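Local coordinates for periplasmic sugar-binding domain protein (Pseudomonas fluorescens Pf-5, PDB 3H75) that probably binds a sugar in the periplasm, in the manner of two-lobed type I periplasmic binding proteins, at residues F18-S21 against Y22-M26; Q47-L50 against Q51-R54; A75-I78 against L79-S82; A272-D275 against D276-L280. All blocks are in the same frame, centred on the assembly; numbering follows the deposited sequence.

Contact 1 (F18-S21 against Y22-M26); sequences FWVS and YSQFM. With SO4 (sulfate ion), chain B.
Trp19 and Tyr22 meet because their first torsions differ: Trp19 CG lies beside its backbone N (chi1 -80°), whereas Tyr22 CG lies beside its carbonyl carbon (chi1 -166°). From these starting points both side chains leave the helix in the same direction and run side by side. Trp19 turns the edge of its six-membered ring onto a face of Tyr22, an edge-to-face pair with planes at 54° and centroids 4.7 Å apart. CZ3 is the atom that presses in, over the centre of the phenol ring and 3.6 Å from Tyr22 CG. Phe18 completes the aromatic cluster. Its CE2 lies over the centre of the indole, 3.6 Å above that plane, and its CZ approaches Tyr22 CD1 obliquely at 3.8 Å. At the indole edge, Trp19 NE1 donates a hydrogen bond to O2 of a sulfate ion at 3.0 Å. Arg44 also binds this anion, which probably came from the crystallisation liquor. Underneath, the helical bond from Tyr22 N to Phe18 O (2.9 Å) places Phe18 and Tyr22 one turn apart. The polar ends have partners beyond the helix: Tyr22 OH bonds to Asn93, Ser21 OG to Asp311 and Ser23 OG to Tyr41. Phe18 also stacks on His262, and a bound glycerol lies near it. Helix 17-33 is the crossover helix between strands 5-10 and 36-41. It lays Tyr22 against Phe8 and Val92 of strands 5-10 and 88-93, while Ser23 packs on Ile39 of strand 36-41.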
loop_
_atom_site.group_PDB
_atom_site.type_symbol
_atom_site.label_atom_id
_atom_site.label_comp_id
_atom_site.label_asym_id
_atom_site.label_seq_id
_atom_site.Cartn_x
_atom_site.Cartn_y
_atom_site.Cartn_z
ATOM N N PHE A 18 3.171 3.675 7.708
ATOM C CA PHE A 18 2.201 3.515 6.638
ATOM C C PHE A 18 0.784 3.317 7.134
ATOM O O PHE A 18 -0.142 3.990 6.678
ATOM C CB PHE A 18 2.541 2.330 5.733
ATOM C CG PHE A 18 1.452 2.013 4.744
ATOM C CD1 PHE A 18 1.257 2.817 3.627
ATOM C CD2 PHE A 18 0.555 0.971 4.987
ATOM C CE1 PHE A 18 0.180 2.599 2.770
ATOM C CE2 PHE A 18 -0.528 0.742 4.138
ATOM C CZ PHE A 18 -0.720 1.558 3.026
ATOM N N TRP A 19 0.609 2.377 8.056
ATOM C CA TRP A 19 -0.717 2.085 8.553
ATOM C C TRP A 19 -1.326 3.207 9.380
ATOM O O TRP A 19 -2.546 3.349 9.424
ATOM C CB TRP A 19 -0.712 0.738 9.283
ATOM C CG TRP A 19 -0.785 -0.388 8.283
ATOM C CD1 TRP A 19 0.169 -1.339 8.026
ATOM C CD2 TRP A 19 -1.857 -0.638 7.368
ATOM N NE1 TRP A 19 -0.250 -2.160 7.000
ATOM C CE2 TRP A 19 -1.489 -1.750 6.581
ATOM C CE3 TRP A 19 -3.096 -0.026 7.137
ATOM C CZ2 TRP A 19 -2.319 -2.263 5.574
ATOM C CZ3 TRP A 19 -3.921 -0.535 6.138
ATOM C CH2 TRP A 19 -3.526 -1.643 5.370
ATOM N N VAL A 20 -0.485 4.024 10.010
ATOM C CA VAL A 20 -0.996 5.158 10.766
ATOM C C VAL A 20 -1.465 6.209 9.752
ATOM O O VAL A 20 -2.503 6.844 9.935
ATOM C CB VAL A 20 0.086 5.759 11.686
ATOM C CG1 VAL A 20 -0.391 7.095 12.254
ATOM C CG2 VAL A 20 0.396 4.784 12.821
ATOM N N SER A 21 -0.710 6.383 8.668
ATOM C CA SER A 21 -1.096 7.345 7.642
ATOM C C SER A 21 -2.406 6.925 6.978
ATOM O O SER A 21 -3.240 7.765 6.633
ATOM C CB SER A 21 0.009 7.476 6.592
ATOM O OG SER A 21 1.138 8.121 7.155
ATOM N N TYR A 22 -2.581 5.618 6.812
ATOM C CA TYR A 22 -3.787 5.060 6.209
ATOM C C TYR A 22 -4.953 5.416 7.136
ATOM O O TYR A 22 -6.002 5.876 6.684
ATOM C CB TYR A 22 -3.631 3.542 6.100
ATOM C CG TYR A 22 -4.630 2.825 5.217
ATOM C CD1 TYR A 22 -4.295 2.443 3.917
ATOM C CD2 TYR A 22 -5.883 2.454 5.708
ATOM C CE1 TYR A 22 -5.175 1.697 3.130
ATOM C CE2 TYR A 22 -6.772 1.712 4.928
ATOM C CZ TYR A 22 -6.409 1.330 3.645
ATOM O OH TYR A 22 -7.249 0.539 2.900
ATOM N N SER A 23 -4.753 5.208 8.436
ATOM C CA SER A 23 -5.773 5.514 9.435
ATOM C C SER A 23 -6.112 6.998 9.496
ATOM O O SER A 23 -7.285 7.373 9.533
ATOM C CB SER A 23 -5.313 5.056 10.823
ATOM O OG SER A 23 -5.268 3.646 10.906
ATOM N N GLN A 24 -5.086 7.843 9.505
ATOM C CA GLN A 24 -5.308 9.280 9.584
ATOM C C GLN A 24 -6.092 9.805 8.391
ATOM O O GLN A 24 -6.939 10.692 8.543
ATOM C CB GLN A 24 -3.975 10.026 9.705
ATOM C CG GLN A 24 -3.196 9.672 10.964
ATOM C CD GLN A 24 -3.997 9.904 12.231
ATOM O OE1 GLN A 24 -4.347 11.037 12.558
ATOM N NE2 GLN A 24 -4.298 8.825 12.952
ATOM N N PHE A 25 -5.824 9.263 7.205
ATOM C CA PHE A 25 -6.539 9.695 6.010
ATOM C C PHE A 25 -8.010 9.293 6.148
ATOM O O PHE A 25 -8.908 10.066 5.810
ATOM C CB PHE A 25 -5.930 9.057 4.754
ATOM C CG PHE A 25 -6.368 9.711 3.470
ATOM C CD1 PHE A 25 -5.903 10.978 3.129
ATOM C CD2 PHE A 25 -7.257 9.072 2.607
ATOM C CE1 PHE A 25 -6.319 11.603 1.944
ATOM C CE2 PHE A 25 -7.679 9.689 1.422
ATOM C CZ PHE A 25 -7.206 10.958 1.093
HETATM N N MSE A 26 -8.253 8.086 6.657
HETATM C CA MSE A 26 -9.617 7.609 6.852
HETATM C C MSE A 26 -10.357 8.468 7.868
HETATM O O MSE A 26 -11.526 8.795 7.674
HETATM C CB MSE A 26 -9.629 6.165 7.357
HETATM C CG MSE A 26 -9.226 5.120 6.343
HETATM SE SE MSE A 26 -9.323 3.337 7.115
HETATM C CE MSE A 26 -11.245 3.135 7.150
HETATM S S SO4 B . 0.288 -5.563 4.769
HETATM O O1 SO4 B . 0.472 -5.641 3.304
HETATM O O2 SO4 B . 0.870 -4.304 5.257
HETATM O O3 SO4 B . -1.154 -5.592 5.050
HETATM O O4 SO4 B . 0.964 -6.713 5.407
#

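Contact 2 (Q47-L50 against Q51-R54); sequences QNTL and QQAR
Thr49 and Gln52, one helical turn apart, share a water that is hydrogen-bonded to both, 2.8 Å from Thr49 OG1 and 2.7 Å from Gln52 OE1. The Gln52 chain reaches it by running extended beyond CG (chi2 163°), which also lays it along the carbonyl of Asn48. There Gln52 CG packs 3.0 Å from Asn48 O, the same oxygen that receives the backbone bond from Gln52 N at 2.9 Å. On another side of the helix, Leu50 and Arg54 cross obliquely. Arg54 bends at chi3 (-55°), which brings NH2 to 3.8 Å from Leu50 CD2, a contact of methyl with guanidinium. Arg54 N also bonds to Leu50 O at 2.8 Å, and Gln51 OE1 lies above one face of the guanidinium, toward its rim. In the next shell, Gln52 NE2 donates to Tyr41 O, so both ends of its amide are held and its rotation is fixed. Asn48 ND2 is similarly tied to Ala42 O. With an alanine at Gln52, Tyr41 O is likely to lose this donor and the water one of its acceptors. The amides thus fasten helix 46-58 to the end of strand 36-41 and the residue after it. Thr49 and Ala53 rest on Leu9 of strand 5-10, and Leu50 faces helix 74-82, where it packs on Val74 and Ile78.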
loop_
_atom_site.group_PDB
_atom_site.type_symbol
_atom_site.label_atom_id
_atom_site.label_comp_id
_atom_site.label_asym_id
_atom_site.label_seq_id
_atom_site.Cartn_x
_atom_site.Cartn_y
_atom_site.Cartn_z
ATOM N N GLN A 47 -3.832 -12.959 13.968
ATOM C CA GLN A 47 -4.772 -13.637 14.843
ATOM C C GLN A 47 -5.584 -12.630 15.652
ATOM O O GLN A 47 -6.710 -12.918 16.058
ATOM C CB GLN A 47 -4.036 -14.609 15.764
ATOM C CG GLN A 47 -3.495 -15.830 15.029
ATOM C CD GLN A 47 -4.585 -16.595 14.293
ATOM O OE1 GLN A 47 -5.594 -16.982 14.882
ATOM N NE2 GLN A 47 -4.383 -16.818 13.000
ATOM N N ASN A 48 -5.027 -11.442 15.883
ATOM C CA ASN A 48 -5.767 -10.432 16.627
ATOM C C ASN A 48 -6.911 -9.887 15.782
ATOM O O ASN A 48 -7.966 -9.539 16.303
ATOM C CB ASN A 48 -4.853 -9.286 17.062
ATOM C CG ASN A 48 -3.862 -9.710 18.121
ATOM O OD1 ASN A 48 -4.104 -10.658 18.874
ATOM N ND2 ASN A 48 -2.743 -8.998 18.200
ATOM N N THR A 49 -6.694 -9.803 14.474
ATOM C CA THR A 49 -7.727 -9.316 13.567
ATOM C C THR A 49 -8.897 -10.296 13.591
ATOM O O THR A 49 -10.059 -9.898 13.652
ATOM C CB THR A 49 -7.186 -9.202 12.127
ATOM O OG1 THR A 49 -6.126 -8.233 12.095
ATOM C CG2 THR A 49 -8.290 -8.772 11.161
ATOM N N LEU A 50 -8.578 -11.585 13.558
ATOM C CA LEU A 50 -9.610 -12.611 13.580
ATOM C C LEU A 50 -10.402 -12.546 14.879
ATOM O O LEU A 50 -11.629 -12.609 14.866
ATOM C CB LEU A 50 -8.980 -13.996 13.427
ATOM C CG LEU A 50 -9.931 -15.193 13.503
ATOM C CD1 LEU A 50 -10.945 -15.138 12.366
ATOM C CD2 LEU A 50 -9.114 -16.473 13.417
ATOM N N GLN A 51 -9.703 -12.409 16.001
ATOM C CA GLN A 51 -10.371 -12.349 17.293
ATOM C C GLN A 51 -11.230 -11.097 17.419
ATOM O O GLN A 51 -12.310 -11.143 18.001
ATOM C CB GLN A 51 -9.344 -12.398 18.423
ATOM C CG GLN A 51 -9.904 -12.905 19.746
ATOM C CD GLN A 51 -10.527 -14.283 19.619
ATOM O OE1 GLN A 51 -9.967 -15.171 18.978
ATOM N NE2 GLN A 51 -11.687 -14.470 20.241
ATOM N N GLN A 52 -10.749 -9.981 16.874
ATOM C CA GLN A 52 -11.498 -8.731 16.920
ATOM C C GLN A 52 -12.803 -8.878 16.147
ATOM O O GLN A 52 -13.845 -8.407 16.593
ATOM C CB GLN A 52 -10.664 -7.584 16.338
ATOM C CG GLN A 52 -9.508 -7.181 17.249
ATOM C CD GLN A 52 -8.460 -6.356 16.534
ATOM O OE1 GLN A 52 -8.450 -6.277 15.307
ATOM N NE2 GLN A 52 -7.563 -5.747 17.297
ATOM N N ALA A 53 -12.746 -9.541 14.997
ATOM C CA ALA A 53 -13.944 -9.756 14.190
ATOM C C ALA A 53 -14.869 -10.756 14.889
ATOM O O ALA A 53 -16.069 -10.526 15.004
ATOM C CB ALA A 53 -13.557 -10.277 12.806
ATOM N N ARG A 54 -14.302 -11.863 15.357
ATOM C CA ARG A 54 -15.087 -12.889 16.035
ATOM C C ARG A 54 -15.910 -12.289 17.169
ATOM O O ARG A 54 -17.110 -12.545 17.282
ATOM C CB ARG A 54 -14.169 -13.987 16.587
ATOM C CG ARG A 54 -14.918 -15.148 17.233
ATOM C CD ARG A 54 -13.986 -16.291 17.628
ATOM N NE ARG A 54 -13.186 -16.762 16.500
ATOM C CZ ARG A 54 -12.483 -17.892 16.496
ATOM N NH1 ARG A 54 -12.480 -18.681 17.564
ATOM N NH2 ARG A 54 -11.779 -18.232 15.423
HETATM O O HOH W 1 -6.951 -5.715 13.073
#

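Contact 3 (A75-I78 against L79-S82); sequences APQI and LRLS
Leu79 N to Ala75 O (2.9 Å) and Arg80 N to Pro76 O (3.1 Å) are regular helical bonds, and Ser82 N to Ile78 O (2.9 Å) continues them to the last turn. Arg80 carries the main side-chain contact by folding back over the preceding turn. Its chain bends at chi3 (-70°), which brings the flat guanidinium down on Pro76 and Gln77 with one face over Gln77 CA and Pro76 O. Since Pro76 O lies over that face, its nearness to NH1 is not a hydrogen bond. The rim of the group rests on carbon: Arg80 NH2 is 3.5 Å from Gln77 CG, and Arg80 NH1 is 3.6 Å from Pro76 CB. The side chains of Gln77 and Arg80 run at a slant to each other, amide and guanidinium planes 39° apart. Leu79 leans on the backbone instead, its CG 3.3 Å from Ala75 O. At the C-terminal turn, Ser82 OG lies between its own N and carbonyl carbon (chi1 68°), and from there it donates to Leu79 O at 2.6 Å, turning the hydroxyl back onto the helix. Leu79 and Ser82 both reach Leu89 of strand 88-93, whereas Ile78 lies on Leu66 and Leu68 of strand 65-69. This is the crossover helix of a beta-alpha-beta unit, amphipathic in the usual way: aliphatic residues against the parallel sheet of the lobe, arginine toward solvent.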
loop_
_atom_site.group_PDB
_atom_site.type_symbol
_atom_site.label_atom_id
_atom_site.label_comp_id
_atom_site.label_asym_id
_atom_site.label_seq_id
_atom_site.Cartn_x
_atom_site.Cartn_y
_atom_site.Cartn_z
ATOM N N ALA A 75 -8.968 -13.658 6.403
ATOM C CA ALA A 75 -10.130 -13.118 5.707
ATOM C C ALA A 75 -11.224 -14.162 5.468
ATOM O O ALA A 75 -12.400 -13.893 5.706
ATOM C CB ALA A 75 -9.702 -12.488 4.380
ATOM N N PRO A 76 -10.855 -15.362 4.985
ATOM C CA PRO A 76 -11.878 -16.388 4.748
ATOM C C PRO A 76 -12.646 -16.749 6.019
ATOM O O PRO A 76 -13.865 -16.923 5.987
ATOM C CB PRO A 76 -11.067 -17.565 4.214
ATOM C CG PRO A 76 -9.945 -16.890 3.487
ATOM C CD PRO A 76 -9.549 -15.802 4.463
ATOM N N GLN A 77 -11.932 -16.856 7.136
ATOM C CA GLN A 77 -12.569 -17.201 8.402
ATOM C C GLN A 77 -13.529 -16.102 8.840
ATOM O O GLN A 77 -14.608 -16.382 9.359
ATOM C CB GLN A 77 -11.514 -17.446 9.486
ATOM C CG GLN A 77 -10.475 -18.493 9.112
ATOM C CD GLN A 77 -9.659 -18.966 10.302
ATOM O OE1 GLN A 77 -8.579 -19.540 10.144
ATOM N NE2 GLN A 77 -10.179 -18.740 11.503
ATOM N N ILE A 78 -13.143 -14.848 8.630
ATOM C CA ILE A 78 -14.005 -13.735 9.005
ATOM C C ILE A 78 -15.257 -13.714 8.129
ATOM O O ILE A 78 -16.344 -13.376 8.594
ATOM C CB ILE A 78 -13.252 -12.390 8.891
ATOM C CG1 ILE A 78 -12.159 -12.334 9.963
ATOM C CG2 ILE A 78 -14.224 -11.221 9.040
ATOM C CD1 ILE A 78 -11.332 -11.055 9.960
ATOM N N LEU A 79 -15.105 -14.084 6.861
ATOM C CA LEU A 79 -16.242 -14.119 5.948
ATOM C C LEU A 79 -17.264 -15.148 6.427
ATOM O O LEU A 79 -18.466 -14.886 6.433
ATOM C CB LEU A 79 -15.776 -14.469 4.534
ATOM C CG LEU A 79 -15.001 -13.370 3.804
ATOM C CD1 LEU A 79 -14.401 -13.920 2.518
ATOM C CD2 LEU A 79 -15.936 -12.204 3.513
ATOM N N ARG A 80 -16.781 -16.317 6.835
ATOM C CA ARG A 80 -17.664 -17.372 7.316
ATOM C C ARG A 80 -18.314 -17.008 8.648
ATOM O O ARG A 80 -19.468 -17.354 8.896
ATOM C CB ARG A 80 -16.898 -18.691 7.461
ATOM C CG ARG A 80 -16.463 -19.309 6.138
ATOM C CD ARG A 80 -16.012 -20.758 6.318
ATOM N NE ARG A 80 -14.754 -20.877 7.052
ATOM C CZ ARG A 80 -13.566 -20.534 6.561
ATOM N NH1 ARG A 80 -13.466 -20.049 5.331
ATOM N NH2 ARG A 80 -12.475 -20.684 7.301
ATOM N N LEU A 81 -17.573 -16.310 9.503
ATOM C CA LEU A 81 -18.092 -15.911 10.805
ATOM C C LEU A 81 -19.121 -14.790 10.708
ATOM O O LEU A 81 -20.002 -14.675 11.560
ATOM C CB LEU A 81 -16.945 -15.477 11.724
ATOM C CG LEU A 81 -16.194 -16.575 12.490
ATOM C CD1 LEU A 81 -15.786 -17.698 11.552
ATOM C CD2 LEU A 81 -14.977 -15.973 13.172
ATOM N N SER A 82 -19.015 -13.975 9.662
ATOM C CA SER A 82 -19.924 -12.850 9.459
ATOM C C SER A 82 -21.325 -13.274 9.030
ATOM O O SER A 82 -22.278 -12.508 9.159
ATOM C CB SER A 82 -19.357 -11.903 8.401
ATOM O OG SER A 82 -19.369 -12.521 7.124
#

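Contact 4 (A272-D275 against D276-L280); sequences ALHD and DALGL
His274 reaches Leu278, one turn on, with the end of its ring. From CB the chain sets CG anti to the backbone N (chi1 165°), which tips the outward-pointing imidazole toward the following turn. Next round the ring, ND1 donates a hydrogen bond to Asp275 OD1 at 2.9 Å. The carboxylate oxygen lies in the ring plane and is met on its anti side, at a fairly straight N-H...O angle of 159°. CE1 touches Leu278 CD1 at 3.3 Å, a tight, oblique contact. At the tip, NE2 remains beside the same methyl, 4.0 Å from CD1. A leucine in place of His274 would probably leave Asp275 OD1 without its ring donor, and the carboxylate one bond short. The Asp275 carboxylate is buried and has further partners: OD1 accepts from Ser323 OG, while OD2 takes Tyr333 OH and Ala324 N. Asp276 points its OD2 another way, to a salt bridge with Lys88 and a hydrogen bond with Tyr65 OH. Past these residues the helix ends. Asp275 O accepts from Leu280 N at 2.9 Å, and Asp276 O accepts from Gly279 N at 2.9 Å. Leu280 CB closes back on Asp275 CB at 4.0 Å. Gly279 has a positive phi (86°), where a side chain would jam against the carbonyl oxygen of Leu278. The paired bonds back into the last turn and the positive phi at Gly279 make the Schellman motif that terminates helix 265-277.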
loop_
_atom_site.group_PDB
_atom_site.type_symbol
_atom_site.label_atom_id
_atom_site.label_comp_id
_atom_site.label_asym_id
_atom_site.label_seq_id
_atom_site.Cartn_x
_atom_site.Cartn_y
_atom_site.Cartn_z
ATOM N N ALA A 272 -17.143 5.453 -0.618
ATOM C CA ALA A 272 -17.973 4.419 -1.228
ATOM C C ALA A 272 -18.987 3.846 -0.238
ATOM O O ALA A 272 -20.154 3.638 -0.590
ATOM C CB ALA A 272 -17.095 3.302 -1.788
ATOM N N LEU A 273 -18.554 3.587 0.993
ATOM C CA LEU A 273 -19.461 3.036 1.995
ATOM C C LEU A 273 -20.501 4.072 2.391
ATOM O O LEU A 273 -21.665 3.739 2.621
ATOM C CB LEU A 273 -18.687 2.558 3.227
ATOM C CG LEU A 273 -17.769 1.364 2.950
ATOM C CD1 LEU A 273 -17.125 0.904 4.249
ATOM C CD2 LEU A 273 -18.564 0.232 2.320
ATOM N N HIS A 274 -20.077 5.327 2.476
ATOM C CA HIS A 274 -20.984 6.418 2.808
ATOM C C HIS A 274 -22.113 6.429 1.782
ATOM O O HIS A 274 -23.289 6.547 2.131
ATOM C CB HIS A 274 -20.217 7.745 2.780
ATOM C CG HIS A 274 -21.092 8.960 2.742
ATOM N ND1 HIS A 274 -21.682 9.417 1.585
ATOM C CD2 HIS A 274 -21.459 9.827 3.718
ATOM C CE1 HIS A 274 -22.371 10.515 1.846
ATOM N NE2 HIS A 274 -22.252 10.784 3.132
ATOM N N ASP A 275 -21.749 6.290 0.513
ATOM C CA ASP A 275 -22.735 6.289 -0.556
ATOM C C ASP A 275 -23.583 5.025 -0.554
ATOM O O ASP A 275 -24.774 5.078 -0.846
ATOM C CB ASP A 275 -22.046 6.474 -1.910
ATOM C CG ASP A 275 -21.566 7.900 -2.126
ATOM O OD1 ASP A 275 -21.779 8.742 -1.228
ATOM O OD2 ASP A 275 -20.981 8.182 -3.192
ATOM N N ASP A 276 -22.983 3.887 -0.214
ATOM C CA ASP A 276 -23.747 2.645 -0.175
ATOM C C ASP A 276 -24.875 2.757 0.844
ATOM O O ASP A 276 -25.993 2.300 0.600
ATOM C CB ASP A 276 -22.863 1.461 0.210
ATOM C CG ASP A 276 -23.650 0.166 0.317
ATOM O OD1 ASP A 276 -24.047 -0.380 -0.733
ATOM O OD2 ASP A 276 -23.891 -0.297 1.452
ATOM N N ALA A 277 -24.574 3.362 1.991
ATOM C CA ALA A 277 -25.560 3.526 3.049
ATOM C C ALA A 277 -26.701 4.422 2.587
ATOM O O ALA A 277 -27.820 4.312 3.082
ATOM C CB ALA A 277 -24.903 4.115 4.294
ATOM N N LEU A 278 -26.414 5.306 1.638
ATOM C CA LEU A 278 -27.429 6.212 1.115
ATOM C C LEU A 278 -28.207 5.583 -0.031
ATOM O O LEU A 278 -29.138 6.190 -0.565
ATOM C CB LEU A 278 -26.781 7.518 0.643
ATOM C CG LEU A 278 -26.232 8.422 1.748
ATOM C CD1 LEU A 278 -25.506 9.605 1.137
ATOM C CD2 LEU A 278 -27.379 8.897 2.631
ATOM N N GLY A 279 -27.831 4.362 -0.402
ATOM C CA GLY A 279 -28.510 3.681 -1.488
ATOM C C GLY A 279 -27.928 4.034 -2.845
ATOM O O GLY A 279 -28.425 3.581 -3.876
ATOM N N LEU A 280 -26.873 4.844 -2.841
ATOM C CA LEU A 280 -26.205 5.259 -4.071
ATOM C C LEU A 280 -25.147 4.226 -4.427
ATOM O O LEU A 280 -23.949 4.503 -4.364
ATOM C CB LEU A 280 -25.540 6.622 -3.874
ATOM C CG LEU A 280 -26.471 7.801 -3.588
ATOM C CD1 LEU A 280 -25.654 9.013 -3.173
ATOM C CD2 LEU A 280 -27.300 8.103 -4.823
#

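How the contacts relate
Contacts 1 to 3 lie within helices, whereas contact 4 spans a helix end. Contacts 2 and 3 belong together: helices 46-58 and 74-82 are packed side by side, Ala53 CB meeting Ile78 CD1 at 3.7 Å, and each is buried on its aliphatic side (Leu50 and Ala53; Ile78) and carries polar, partly exposed side chains on the rest. Contact 1, with centre about 11 Å from that of the chain, is the most central and the most aromatic. It shares strand 5-10 as a support with contact 2 and strand 88-93 with contact 3. Contact 4 is peripheral, yet mixed: its buried aspartates are met by hydrogen bonds and a salt bridge, while its chain reversal is exposed. Its helix leans on strand 65-69, as contact 3 does.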